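Local coordinates for protein DyP (Bjerkandera adusta, PDB 3VXJ) that binds heme b and, as a dye-decolorizing peroxidase, probably uses hydrogen peroxide to oxidise dyes and phenolic compounds, at residues 99-104 with 365-370; 312-317 with 372-377; 95-100 with 425-430. All coordinates share one frame; numbering follows the deposited sequence.

Contact 1. Residues 99-104 with 365-370. With HEM (protoporphyrin IX containing Fe), chain B.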
loop_
_atom_site.group_PDB
_atom_site.type_symbol
_atom_site.label_atom_id
_atom_site.label_comp_id
_atom_site.label_asym_id
_atom_site.label_seq_id
_atom_site.Cartn_x
_atom_site.Cartn_y
_atom_site.Cartn_z
ATOM N N ALA A 99 7.718 -6.212 -15.391
ATOM C CA ALA A 99 8.734 -7.253 -15.382
ATOM C C ALA A 99 9.869 -6.914 -14.411
ATOM O O ALA A 99 10.396 -7.805 -13.741
ATOM C CB ALA A 99 9.260 -7.505 -16.791
ATOM N N ASN A 100 10.233 -5.636 -14.312
ATOM C CA ASN A 100 11.251 -5.209 -13.352
ATOM C C ASN A 100 10.848 -5.479 -11.920
ATOM O O ASN A 100 11.697 -5.765 -11.079
ATOM C CB ASN A 100 11.597 -3.734 -13.504
ATOM C CG ASN A 100 12.201 -3.411 -14.844
ATOM O OD1 ASN A 100 13.023 -4.169 -15.374
ATOM N ND2 ASN A 100 11.812 -2.281 -15.403
ATOM N N LEU A 101 9.548 -5.371 -11.650
ATOM C CA LEU A 101 9.008 -5.648 -10.320
ATOM C C LEU A 101 8.979 -7.138 -10.002
ATOM O O LEU A 101 8.804 -7.515 -8.841
ATOM C CB LEU A 101 7.602 -5.056 -10.160
ATOM C CG LEU A 101 7.433 -3.552 -10.421
ATOM C CD1 LEU A 101 5.954 -3.168 -10.486
ATOM C CD2 LEU A 101 8.164 -2.734 -9.347
ATOM N N GLY A 102 9.151 -7.978 -11.027
ATOM C CA GLY A 102 9.117 -9.433 -10.854
ATOM C C GLY A 102 7.793 -10.073 -11.232
ATOM O O GLY A 102 7.599 -11.275 -11.036
ATOM N N ASP A 103 6.881 -9.266 -11.772
ATOM C CA ASP A 103 5.539 -9.739 -12.119
ATOM C C ASP A 103 5.554 -10.793 -13.214
ATOM O O ASP A 103 6.337 -10.717 -14.175
ATOM C CB ASP A 103 4.675 -8.592 -12.654
ATOM C CG ASP A 103 4.268 -7.583 -11.600
ATOM O OD1 ASP A 103 4.859 -7.521 -10.497
ATOM O OD2 ASP A 103 3.343 -6.806 -11.911
ATOM N N ASP A 104 4.655 -11.764 -13.057
ATOM C CA ASP A 104 4.260 -12.663 -14.121
ATOM C C ASP A 104 3.255 -11.892 -14.964
ATOM O O ASP A 104 2.110 -11.698 -14.558
ATOM C CB ASP A 104 3.614 -13.909 -13.511
ATOM C CG ASP A 104 3.119 -14.902 -14.554
ATOM O OD1 ASP A 104 3.229 -14.620 -15.767
ATOM O OD2 ASP A 104 2.613 -15.973 -14.140
ATOM N N ASN A 365 12.083 5.417 -5.041
ATOM C CA ASN A 365 12.570 5.397 -3.666
ATOM C C ASN A 365 11.576 4.803 -2.669
ATOM O O ASN A 365 11.959 4.469 -1.553
ATOM C CB ASN A 365 12.939 6.811 -3.209
ATOM C CG ASN A 365 14.218 7.303 -3.820
ATOM O OD1 ASN A 365 14.955 6.547 -4.475
ATOM N ND2 ASN A 365 14.506 8.573 -3.601
ATOM N N GLY A 366 10.308 4.703 -3.052
ATOM C CA GLY A 366 9.268 4.227 -2.140
ATOM C C GLY A 366 8.874 2.820 -2.517
ATOM O O GLY A 366 9.667 1.895 -2.365
ATOM N N PHE A 367 7.673 2.677 -3.073
ATOM C CA PHE A 367 7.177 1.403 -3.574
ATOM C C PHE A 367 8.235 0.580 -4.313
ATOM O O PHE A 367 8.433 -0.599 -4.023
ATOM C CB PHE A 367 5.996 1.649 -4.516
ATOM C CG PHE A 367 5.623 0.441 -5.327
ATOM C CD1 PHE A 367 5.062 -0.686 -4.715
ATOM C CD2 PHE A 367 5.911 0.385 -6.692
ATOM C CE1 PHE A 367 4.760 -1.826 -5.466
ATOM C CE2 PHE A 367 5.600 -0.740 -7.440
ATOM C CZ PHE A 367 5.036 -1.855 -6.826
ATOM N N ARG A 368 8.875 1.188 -5.305
ATOM C CA ARG A 368 9.732 0.426 -6.193
ATOM C C ARG A 368 11.001 -0.059 -5.505
ATOM O O ARG A 368 11.486 -1.158 -5.781
ATOM C CB ARG A 368 10.051 1.254 -7.433
ATOM C CG ARG A 368 10.602 0.463 -8.579
ATOM C CD ARG A 368 10.664 1.371 -9.794
ATOM N NE ARG A 368 11.054 0.661 -11.005
ATOM C CZ ARG A 368 12.308 0.388 -11.356
ATOM N NH1 ARG A 368 13.325 0.775 -10.591
ATOM N NH2 ARG A 368 12.545 -0.268 -12.486
ATOM N N PHE A 369 11.536 0.772 -4.609
ATOM C CA PHE A 369 12.726 0.423 -3.822
ATOM C C PHE A 369 12.418 -0.706 -2.845
ATOM O O PHE A 369 13.197 -1.652 -2.707
ATOM C CB PHE A 369 13.219 1.654 -3.069
ATOM C CG PHE A 369 14.693 1.664 -2.799
ATOM C CD1 PHE A 369 15.573 2.229 -3.713
ATOM C CD2 PHE A 369 15.203 1.136 -1.621
ATOM C CE1 PHE A 369 16.937 2.257 -3.467
ATOM C CE2 PHE A 369 16.579 1.148 -1.379
ATOM C CZ PHE A 369 17.437 1.720 -2.305
ATOM N N GLN A 370 11.277 -0.594 -2.174
ATOM C CA GLN A 370 10.797 -1.626 -1.259
ATOM C C GLN A 370 10.590 -2.956 -1.973
ATOM O O GLN A 370 10.919 -4.016 -1.433
ATOM C CB GLN A 370 9.514 -1.159 -0.586
ATOM C CG GLN A 370 9.744 0.038 0.307
ATOM C CD GLN A 370 8.470 0.779 0.624
ATOM O OE1 GLN A 370 7.364 0.247 0.472
ATOM N NE2 GLN A 370 8.607 2.023 1.065
HETATM C CHA HEM B . 3.208 -3.284 6.349
HETATM C CHB HEM B . 0.250 -6.575 4.404
HETATM C CHC HEM B . 1.942 -5.554 -0.010
HETATM C CHD HEM B . 4.886 -2.231 1.905
HETATM C C1A HEM B . 2.288 -4.286 6.211
HETATM C C2A HEM B . 1.594 -4.942 7.297
HETATM C C3A HEM B . 0.781 -5.864 6.751
HETATM C C4A HEM B . 0.918 -5.789 5.314
HETATM C CMA HEM B . -0.172 -6.825 7.486
HETATM C CAA HEM B . 1.836 -4.657 8.796
HETATM C CBA HEM B . 0.980 -3.539 9.394
HETATM C CGA HEM B . 1.386 -2.151 8.957
HETATM O O1A HEM B . 2.453 -1.646 9.367
HETATM O O2A HEM B . 0.597 -1.521 8.200
HETATM C C1B HEM B . 0.435 -6.580 3.035
HETATM C C2B HEM B . -0.269 -7.420 2.090
HETATM C C3B HEM B . 0.198 -7.132 0.860
HETATM C C4B HEM B . 1.197 -6.095 1.008
HETATM C CMB HEM B . -1.341 -8.459 2.488
HETATM C CAB HEM B . -0.232 -7.729 -0.496
HETATM C CBB HEM B . -1.433 -8.280 -0.682
HETATM C C1C HEM B . 2.917 -4.600 0.134
HETATM C C2C HEM B . 3.749 -4.070 -0.930
HETATM C C3C HEM B . 4.577 -3.159 -0.397
HETATM C C4C HEM B . 4.282 -3.087 1.018
HETATM C CMC HEM B . 3.646 -4.504 -2.405
HETATM C CAC HEM B . 5.656 -2.291 -1.097
HETATM C CBC HEM B . 6.407 -2.771 -2.098
HETATM C C1D HEM B . 4.649 -2.172 3.254
HETATM C C2D HEM B . 5.233 -1.181 4.124
HETATM C C3D HEM B . 4.727 -1.514 5.493
HETATM C C4D HEM B . 3.877 -2.666 5.328
HETATM C CMD HEM B . 6.191 -0.026 3.788
HETATM C CAD HEM B . 5.101 -0.748 6.771
HETATM C CBD HEM B . 6.457 -1.270 7.235
HETATM C CGD HEM B . 6.939 -0.547 8.464
HETATM O O1D HEM B . 7.304 -1.245 9.448
HETATM O O2D HEM B . 6.967 0.704 8.469
HETATM N NA HEM B . 1.869 -4.842 5.029
HETATM N NB HEM B . 1.356 -5.800 2.347
HETATM N NC HEM B . 3.301 -4.002 1.312
HETATM N ND HEM B . 3.824 -3.020 3.989
HETATM FE FE HEM B . 2.634 -4.469 3.170
HETATM O O HOH W 1 1.199 -3.093 3.050
#
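Leu-101 meets Phe-367 in the tight part of this contact. The two methyls of the leucine sit at the far end of the phenylalanine ring. Leu-101 CD2 is 3.8 Å from Phe-367 CE2, and CD1 approaches the same end in the plane of the ring, at its edge. The two side chains cross at about a right angle. Phe-367 has CG anti to its backbone N (chi1 167°), which places the ring between the leucine and the heme. The carbon para to CE2 faces the cofactor: Phe-367 CD1 is 3.6 Å from the vinyl carbon CBC of the heme. The ring therefore spans the space from Leu-101 to the porphyrin. Tyr-427 and strands 216-225 and 353-360 also touch it. An alanine in place of Phe-367 would probably open a gap between Leu-101 and the heme vinyl and leave each short of one packing partner.

The other part is looser and lies nearer the solvent. Asn-100 is exposed, and the extended chain of Arg-368 brings its guanidinium beside it. Asn-100 ND2 is 3.6 Å from Arg-368 NH2, at the edge of the guanidinium, with the two planar groups 77° apart. They do not bond each other. Both turn to the carboxylate of Asp-97, Asn-100 by a hydrogen bond and Arg-368 NE by a salt bridge. The aliphatic part of Arg-368 only brushes the leucine: Arg-368 CG is 4.1 Å from Leu-101 CD2.

Gly-102 follows the short, weakly bonded helix, in a Schellman motif with positive phi. Gly-366 is the N-cap of the facing helix, where Gln-370 N bonds back to Gly-366 O. Gln-370 OE1 is 3.4 Å from heme CAC. Phe-367 and Gln-370 form part of the heme pocket of this DyP-type peroxidase.

Contact 2. Residues 312-317 with 372-377. With HEM (protoporphyrin IX containing Fe), chain B; 3DM (2,6-dimethoxyphenol), chain D.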
loop_
_atom_site.group_PDB
_atom_site.type_symbol
_atom_site.label_atom_id
_atom_site.label_comp_id
_atom_site.label_asym_id
_atom_site.label_seq_id
_atom_site.Cartn_x
_atom_site.Cartn_y
_atom_site.Cartn_z
ATOM N N THR A 312 10.330 -4.207 3.975
ATOM C CA THR A 312 9.767 -2.986 3.398
ATOM C C THR A 312 10.126 -1.741 4.204
ATOM O O THR A 312 10.137 -0.643 3.653
ATOM C CB THR A 312 8.253 -3.078 3.198
ATOM O OG1 THR A 312 7.630 -3.252 4.483
ATOM C CG2 THR A 312 7.883 -4.239 2.255
ATOM N N ASN A 313 10.440 -1.926 5.487
ATOM C CA ASN A 313 11.038 -0.883 6.308
ATOM C C ASN A 313 12.102 -1.479 7.221
ATOM O O ASN A 313 11.796 -1.956 8.319
ATOM C CB ASN A 313 9.993 -0.133 7.135
ATOM C CG ASN A 313 10.617 0.930 8.033
ATOM O OD1 ASN A 313 11.819 1.231 7.935
ATOM N ND2 ASN A 313 9.806 1.487 8.934
ATOM N N PRO A 314 13.365 -1.456 6.766
ATOM C CA PRO A 314 14.444 -2.128 7.480
ATOM C C PRO A 314 14.854 -1.491 8.805
ATOM O O PRO A 314 15.600 -2.118 9.545
ATOM C CB PRO A 314 15.612 -2.082 6.484
ATOM C CG PRO A 314 14.962 -1.893 5.146
ATOM C CD PRO A 314 13.780 -1.031 5.419
ATOM N N ARG A 315 14.370 -0.287 9.115
ATOM C CA ARG A 315 14.708 0.369 10.388
ATOM C C ARG A 315 16.228 0.307 10.627
ATOM O O ARG A 315 16.990 0.717 9.742
ATOM C CB ARG A 315 13.846 -0.173 11.550
ATOM C CG ARG A 315 12.363 -0.053 11.252
ATOM C CD ARG A 315 11.463 -0.457 12.414
ATOM N NE ARG A 315 10.073 -0.491 11.947
ATOM C CZ ARG A 315 9.004 -0.060 12.612
ATOM N NH1 ARG A 315 9.110 0.446 13.835
ATOM N NH2 ARG A 315 7.818 -0.131 12.033
ATOM N N GLN A 316 16.681 -0.185 11.783
ATOM C CA GLN A 316 18.113 -0.159 12.113
ATOM C C GLN A 316 18.977 -1.094 11.264
ATOM O O GLN A 316 20.203 -0.998 11.306
ATOM C CB GLN A 316 18.339 -0.412 13.616
ATOM C CG GLN A 316 19.765 -0.146 14.132
ATOM C CD GLN A 316 20.178 1.319 14.062
ATOM O OE1 GLN A 316 19.335 2.218 14.044
ATOM N NE2 GLN A 316 21.483 1.557 14.034
ATOM N N ASP A 317 18.370 -1.974 10.467
ATOM C CA ASP A 317 19.176 -2.731 9.492
ATOM C C ASP A 317 19.919 -1.788 8.530
ATOM O O ASP A 317 20.943 -2.169 7.953
ATOM C CB ASP A 317 18.329 -3.711 8.671
ATOM C CG ASP A 317 17.855 -4.918 9.465
ATOM O OD1 ASP A 317 18.482 -5.315 10.471
ATOM O OD2 ASP A 317 16.833 -5.492 9.027
ATOM N N ILE A 372 11.855 -3.944 -5.298
ATOM C CA ILE A 372 12.973 -4.482 -6.063
ATOM C C ILE A 372 14.225 -4.604 -5.197
ATOM O O ILE A 372 14.754 -5.706 -5.002
ATOM C CB ILE A 372 13.275 -3.630 -7.297
ATOM C CG1 ILE A 372 12.067 -3.613 -8.246
ATOM C CG2 ILE A 372 14.509 -4.172 -8.028
ATOM C CD1 ILE A 372 12.254 -2.747 -9.480
ATOM N N ASN A 373 14.702 -3.471 -4.689
ATOM C CA ASN A 373 15.970 -3.439 -3.974
ATOM C C ASN A 373 15.948 -4.246 -2.694
ATOM O O ASN A 373 16.978 -4.753 -2.263
ATOM C CB ASN A 373 16.371 -2.008 -3.637
ATOM C CG ASN A 373 16.513 -1.136 -4.864
ATOM O OD1 ASN A 373 15.576 -0.969 -5.642
ATOM N ND2 ASN A 373 17.695 -0.559 -5.035
ATOM N N TRP A 374 14.766 -4.352 -2.098
ATOM C CA TRP A 374 14.630 -4.972 -0.798
ATOM C C TRP A 374 13.900 -6.322 -0.833
ATOM O O TRP A 374 14.535 -7.361 -0.649
ATOM C CB TRP A 374 13.991 -3.992 0.194
ATOM C CG TRP A 374 14.904 -2.833 0.544
ATOM C CD1 TRP A 374 16.250 -2.723 0.277
ATOM C CD2 TRP A 374 14.533 -1.643 1.235
ATOM N NE1 TRP A 374 16.735 -1.538 0.775
ATOM C CE2 TRP A 374 15.700 -0.852 1.359
ATOM C CE3 TRP A 374 13.324 -1.162 1.753
ATOM C CZ2 TRP A 374 15.697 0.379 1.996
ATOM C CZ3 TRP A 374 13.320 0.067 2.376
ATOM C CH2 TRP A 374 14.504 0.827 2.500
ATOM N N ALA A 375 12.590 -6.312 -1.082
ATOM C CA ALA A 375 11.799 -7.547 -1.029
ATOM C C ALA A 375 12.293 -8.644 -1.981
ATOM O O ALA A 375 12.328 -9.809 -1.610
ATOM C CB ALA A 375 10.331 -7.242 -1.264
ATOM N N ASN A 376 12.647 -8.259 -3.207
ATOM C CA ASN A 376 13.096 -9.205 -4.244
ATOM C C ASN A 376 14.557 -9.621 -4.127
ATOM O O ASN A 376 15.049 -10.446 -4.913
ATOM C CB ASN A 376 12.901 -8.613 -5.645
ATOM C CG ASN A 376 11.442 -8.498 -6.048
ATOM O OD1 ASN A 376 10.526 -8.895 -5.311
ATOM N ND2 ASN A 376 11.214 -7.913 -7.214
ATOM N N ASN A 377 15.265 -9.040 -3.165
ATOM C CA ASN A 377 16.708 -9.203 -3.077
ATOM C C ASN A 377 17.053 -10.175 -1.960
ATOM O O ASN A 377 16.938 -9.829 -0.778
ATOM C CB ASN A 377 17.314 -7.826 -2.828
ATOM C CG ASN A 377 18.829 -7.818 -2.802
ATOM O OD1 ASN A 377 19.499 -8.855 -2.746
ATOM N ND2 ASN A 377 19.384 -6.610 -2.816
HETATM C CHA HEM B . 3.208 -3.284 6.349
HETATM C CHB HEM B . 0.250 -6.575 4.404
HETATM C CHC HEM B . 1.942 -5.554 -0.010
HETATM C CHD HEM B . 4.886 -2.231 1.905
HETATM C C1A HEM B . 2.288 -4.286 6.211
HETATM C C2A HEM B . 1.594 -4.942 7.297
HETATM C C3A HEM B . 0.781 -5.864 6.751
HETATM C C4A HEM B . 0.918 -5.789 5.314
HETATM C CMA HEM B . -0.172 -6.825 7.486
HETATM C CAA HEM B . 1.836 -4.657 8.796
HETATM C CBA HEM B . 0.980 -3.539 9.394
HETATM C CGA HEM B . 1.386 -2.151 8.957
HETATM O O1A HEM B . 2.453 -1.646 9.367
HETATM O O2A HEM B . 0.597 -1.521 8.200
HETATM C C1B HEM B . 0.435 -6.580 3.035
HETATM C C2B HEM B . -0.269 -7.420 2.090
HETATM C C3B HEM B . 0.198 -7.132 0.860
HETATM C C4B HEM B . 1.197 -6.095 1.008
HETATM C CMB HEM B . -1.341 -8.459 2.488
HETATM C CAB HEM B . -0.232 -7.729 -0.496
HETATM C CBB HEM B . -1.433 -8.280 -0.682
HETATM C C1C HEM B . 2.917 -4.600 0.134
HETATM C C2C HEM B . 3.749 -4.070 -0.930
HETATM C C3C HEM B . 4.577 -3.159 -0.397
HETATM C C4C HEM B . 4.282 -3.087 1.018
HETATM C CMC HEM B . 3.646 -4.504 -2.405
HETATM C CAC HEM B . 5.656 -2.291 -1.097
HETATM C CBC HEM B . 6.407 -2.771 -2.098
HETATM C C1D HEM B . 4.649 -2.172 3.254
HETATM C C2D HEM B . 5.233 -1.181 4.124
HETATM C C3D HEM B . 4.727 -1.514 5.493
HETATM C C4D HEM B . 3.877 -2.666 5.328
HETATM C CMD HEM B . 6.191 -0.026 3.788
HETATM C CAD HEM B . 5.101 -0.748 6.771
HETATM C CBD HEM B . 6.457 -1.270 7.235
HETATM C CGD HEM B . 6.939 -0.547 8.464
HETATM O O1D HEM B . 7.304 -1.245 9.448
HETATM O O2D HEM B . 6.967 0.704 8.469
HETATM N NA HEM B . 1.869 -4.842 5.029
HETATM N NB HEM B . 1.356 -5.800 2.347
HETATM N NC HEM B . 3.301 -4.002 1.312
HETATM N ND HEM B . 3.824 -3.020 3.989
HETATM FE FE HEM B . 2.634 -4.469 3.170
HETATM O O1 3DM D . 11.470 3.629 10.512
HETATM C C1 3DM D . 12.740 3.606 11.048
HETATM C C2 3DM D . 13.874 3.720 10.236
HETATM O O2 3DM D . 13.706 3.850 8.880
HETATM C C7 3DM D . 14.839 3.586 8.038
HETATM C C3 3DM D . 15.142 3.701 10.834
HETATM C C4 3DM D . 15.273 3.543 12.217
HETATM C C5 3DM D . 14.144 3.436 13.023
HETATM C C6 3DM D . 12.880 3.463 12.433
HETATM O O3 3DM D . 11.733 3.356 13.170
HETATM C C8 3DM D . 11.864 2.893 14.540
HETATM O O HOH W 1 1.199 -3.093 3.050
#
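Thr-312 ends a helix and aims its backbone O at the rim of Trp-374, 3.5 Å from CZ3, while its CA lies 6.7 Å from the CA of Ala-375. Pro-314 lies over one face of the six-membered ring of Trp-374, its CG 3.6 Å from the ring centroid and only 5° off the normal, a CH-pi contact. Pro-314 CD is 3.3 Å from Trp-374 CZ3. Trp-374 CG lies anti to the carbonyl carbon, which puts the ring under Pro-314.

Asn-313 ND2 divides its hydrogens between heme O2D at 3.0 Å and O1 of 2,6-dimethoxyphenol at 3.1 Å. Asn-313 OD1 accepts from Arg-315 N in an Asx turn, with the donor 50° out of the carbonyl plane. Together with the two ND2 bonds this probably fixes the rotation of the amide. Arg-315 NH2 gives a nearly straight bond, 171°, to heme O1D at 2.9 Å. The same propionate binds both residues, and the alkyl chain of Arg-315 lies against the phenol ring.

The loop follows helix 308-312, which carries the axial ligand His-308, and leads to strand 328-334. Trp-374 packs on it from the C-terminal end of helix 367-375.

Contact 3. Residues 95-100 with 425-430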
loop_
_atom_site.group_PDB
_atom_site.type_symbol
_atom_site.label_atom_id
_atom_site.label_comp_id
_atom_site.label_asym_id
_atom_site.label_seq_id
_atom_site.Cartn_x
_atom_site.Cartn_y
_atom_site.Cartn_z
ATOM N N PHE A 95 2.775 -1.001 -16.483
ATOM C CA PHE A 95 2.862 -2.227 -17.284
ATOM C C PHE A 95 4.275 -2.384 -17.859
ATOM O O PHE A 95 4.845 -3.475 -17.814
ATOM C CB PHE A 95 1.795 -2.218 -18.390
ATOM C CG PHE A 95 1.630 -3.534 -19.128
ATOM C CD1 PHE A 95 1.551 -4.756 -18.451
ATOM C CD2 PHE A 95 1.517 -3.538 -20.516
ATOM C CE1 PHE A 95 1.373 -5.959 -19.157
ATOM C CE2 PHE A 95 1.338 -4.731 -21.223
ATOM C CZ PHE A 95 1.274 -5.933 -20.541
ATOM N N ALA A 96 4.856 -1.283 -18.339
ATOM C CA ALA A 96 6.215 -1.294 -18.886
ATOM C C ALA A 96 7.274 -1.584 -17.824
ATOM O O ALA A 96 8.397 -1.970 -18.164
ATOM C CB ALA A 96 6.513 0.036 -19.552
ATOM N N ASP A 97 6.914 -1.400 -16.555
ATOM C CA ASP A 97 7.827 -1.601 -15.436
ATOM C C ASP A 97 7.581 -2.937 -14.735
ATOM O O ASP A 97 8.350 -3.320 -13.846
ATOM C CB ASP A 97 7.663 -0.451 -14.430
ATOM C CG ASP A 97 8.869 -0.278 -13.500
ATOM O OD1 ASP A 97 10.021 -0.519 -13.936
ATOM O OD2 ASP A 97 8.665 0.130 -12.337
ATOM N N ALA A 98 6.527 -3.651 -15.135
ATOM C CA ALA A 98 6.031 -4.788 -14.358
ATOM C C ALA A 98 7.039 -5.931 -14.283
ATOM O O ALA A 98 7.225 -6.538 -13.218
ATOM C CB ALA A 98 4.696 -5.255 -14.898
ATOM N N ALA A 99 7.718 -6.212 -15.391
ATOM C CA ALA A 99 8.734 -7.253 -15.382
ATOM C C ALA A 99 9.869 -6.914 -14.411
ATOM O O ALA A 99 10.396 -7.805 -13.741
ATOM C CB ALA A 99 9.260 -7.505 -16.791
ATOM N N ASN A 100 10.233 -5.636 -14.312
ATOM C CA ASN A 100 11.251 -5.209 -13.352
ATOM C C ASN A 100 10.848 -5.479 -11.920
ATOM O O ASN A 100 11.697 -5.765 -11.079
ATOM C CB ASN A 100 11.597 -3.734 -13.504
ATOM C CG ASN A 100 12.201 -3.411 -14.844
ATOM O OD1 ASN A 100 13.023 -4.169 -15.374
ATOM N ND2 ASN A 100 11.812 -2.281 -15.403
ATOM N N GLY A 425 -1.864 -2.744 -12.349
ATOM C CA GLY A 425 -1.511 -1.595 -11.542
ATOM C C GLY A 425 -1.132 -0.442 -12.437
ATOM O O GLY A 425 -1.004 -0.601 -13.656
ATOM N N GLU A 426 -0.950 0.723 -11.831
ATOM C CA GLU A 426 -0.545 1.899 -12.574
ATOM C C GLU A 426 0.149 2.891 -11.656
ATOM O O GLU A 426 -0.012 2.849 -10.426
ATOM C CB GLU A 426 -1.752 2.532 -13.301
ATOM C CG GLU A 426 -1.417 3.638 -14.309
ATOM C CD GLU A 426 -0.360 3.199 -15.315
ATOM O OE1 GLU A 426 -0.737 2.763 -16.433
ATOM O OE2 GLU A 426 0.843 3.275 -14.981
ATOM N N TYR A 427 0.928 3.775 -12.268
ATOM C CA TYR A 427 1.554 4.892 -11.580
ATOM C C TYR A 427 0.775 6.157 -11.911
ATOM O O TYR A 427 0.612 6.502 -13.091
ATOM C CB TYR A 427 3.012 5.032 -12.041
ATOM C CG TYR A 427 3.936 3.870 -11.721
ATOM C CD1 TYR A 427 3.906 3.240 -10.470
ATOM C CD2 TYR A 427 4.858 3.421 -12.663
ATOM C CE1 TYR A 427 4.767 2.182 -10.174
ATOM C CE2 TYR A 427 5.730 2.372 -12.373
ATOM C CZ TYR A 427 5.675 1.763 -11.125
ATOM O OH TYR A 427 6.518 0.727 -10.836
ATOM N N PHE A 428 0.290 6.831 -10.866
ATOM C CA PHE A 428 -0.521 8.045 -10.997
ATOM C C PHE A 428 0.157 9.219 -10.312
ATOM O O PHE A 428 0.918 9.046 -9.365
ATOM C CB PHE A 428 -1.920 7.872 -10.372
ATOM C CG PHE A 428 -2.739 6.802 -11.011
ATOM C CD1 PHE A 428 -3.372 7.028 -12.233
ATOM C CD2 PHE A 428 -2.884 5.562 -10.399
ATOM C CE1 PHE A 428 -4.132 6.031 -12.838
ATOM C CE2 PHE A 428 -3.653 4.563 -10.991
ATOM C CZ PHE A 428 -4.280 4.799 -12.202
ATOM N N PHE A 429 -0.149 10.420 -10.781
ATOM C CA PHE A 429 0.210 11.626 -10.052
ATOM C C PHE A 429 -1.055 12.309 -9.551
ATOM O O PHE A 429 -1.972 12.583 -10.337
ATOM C CB PHE A 429 1.023 12.585 -10.930
ATOM C CG PHE A 429 1.416 13.847 -10.223
ATOM C CD1 PHE A 429 2.369 13.824 -9.216
ATOM C CD2 PHE A 429 0.778 15.055 -10.517
ATOM C CE1 PHE A 429 2.732 14.988 -8.538
ATOM C CE2 PHE A 429 1.137 16.232 -9.844
ATOM C CZ PHE A 429 2.099 16.192 -8.848
ATOM N N LEU A 430 -1.090 12.585 -8.247
ATOM C CA LEU A 430 -2.191 13.331 -7.636
ATOM C C LEU A 430 -1.739 14.760 -7.402
ATOM O O LEU A 430 -0.932 15.013 -6.511
ATOM C CB LEU A 430 -2.623 12.703 -6.307
ATOM C CG LEU A 430 -3.527 11.473 -6.366
ATOM C CD1 LEU A 430 -2.789 10.249 -6.897
ATOM C CD2 LEU A 430 -4.095 11.200 -4.994
HETATM O O HOH W 2 0.874 0.977 -17.654
#
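Before its Tyr-427 reaches Asp-97, segment 425-430 runs through Gly-425, an extended and buried glycine. Glu-426 comes next. Water 2 lies 2.7 Å from Glu-426 OE1 and accepts from Phe-95 N at 3.0 Å, so a water joins the two segments here. Glu-426 OE2 uses its anti lone pair to accept from Tyr-427 N at 2.8 Å and takes a second bond from Gln-94 N.

Tyr-427 makes the direct contact. Its OH donates to Asp-97 OD2 at 2.7 Å, on the anti lone pair of that oxygen. Asp-97 OD2 lies in the plane of the ring, while the carboxylate is turned 55° from it. Asp-97 keeps CG anti to its backbone N (chi1 -159°), which brings the carboxylate to the hydroxyl of Tyr-427. The buried acid has more partners: Arg-368 makes a salt bridge to OD2, and Asn-100 ND2 bonds to Asp-97 OD1 at 2.9 Å.

Strand 420-430 is one of the two outer strands of its four-stranded antiparallel sheet, with the 2-3-1-4 order of a ferredoxin-like domain. Phe-428 follows, with Glu-426 CG over one ring face; the backbone of Phe-428 pairs with Met-218. Phe-429 bonds through its backbone to Phe-71 in the other sheet. Leu-430 pairs with Ser-216 of strand 216-225.

From the N terminus, the chain first reaches 95-100 and 99-104, which share Ala-99 and Asn-100 around helix 98-101. Segment 312-317 then opens contact 2. Contact 1 closes at 365-370, and contact 2 closes at 372-377 on the same helix, so these two cross. Contact 3 closes last, at strand 420-430, and its loop encloses all of contact 2. Contacts 1 and 3 tie the helix of the N-terminal half to helix 367-375 and to the second sheet, and Asp-97 of contact 3 is salt-bridged to Arg-368 of contact 1. Contact 2 joins helix 367-375 to the loop after the axial-ligand helix. Leu-101 O and Asn-376 ND2 probably bond, connecting contacts 1 and 2.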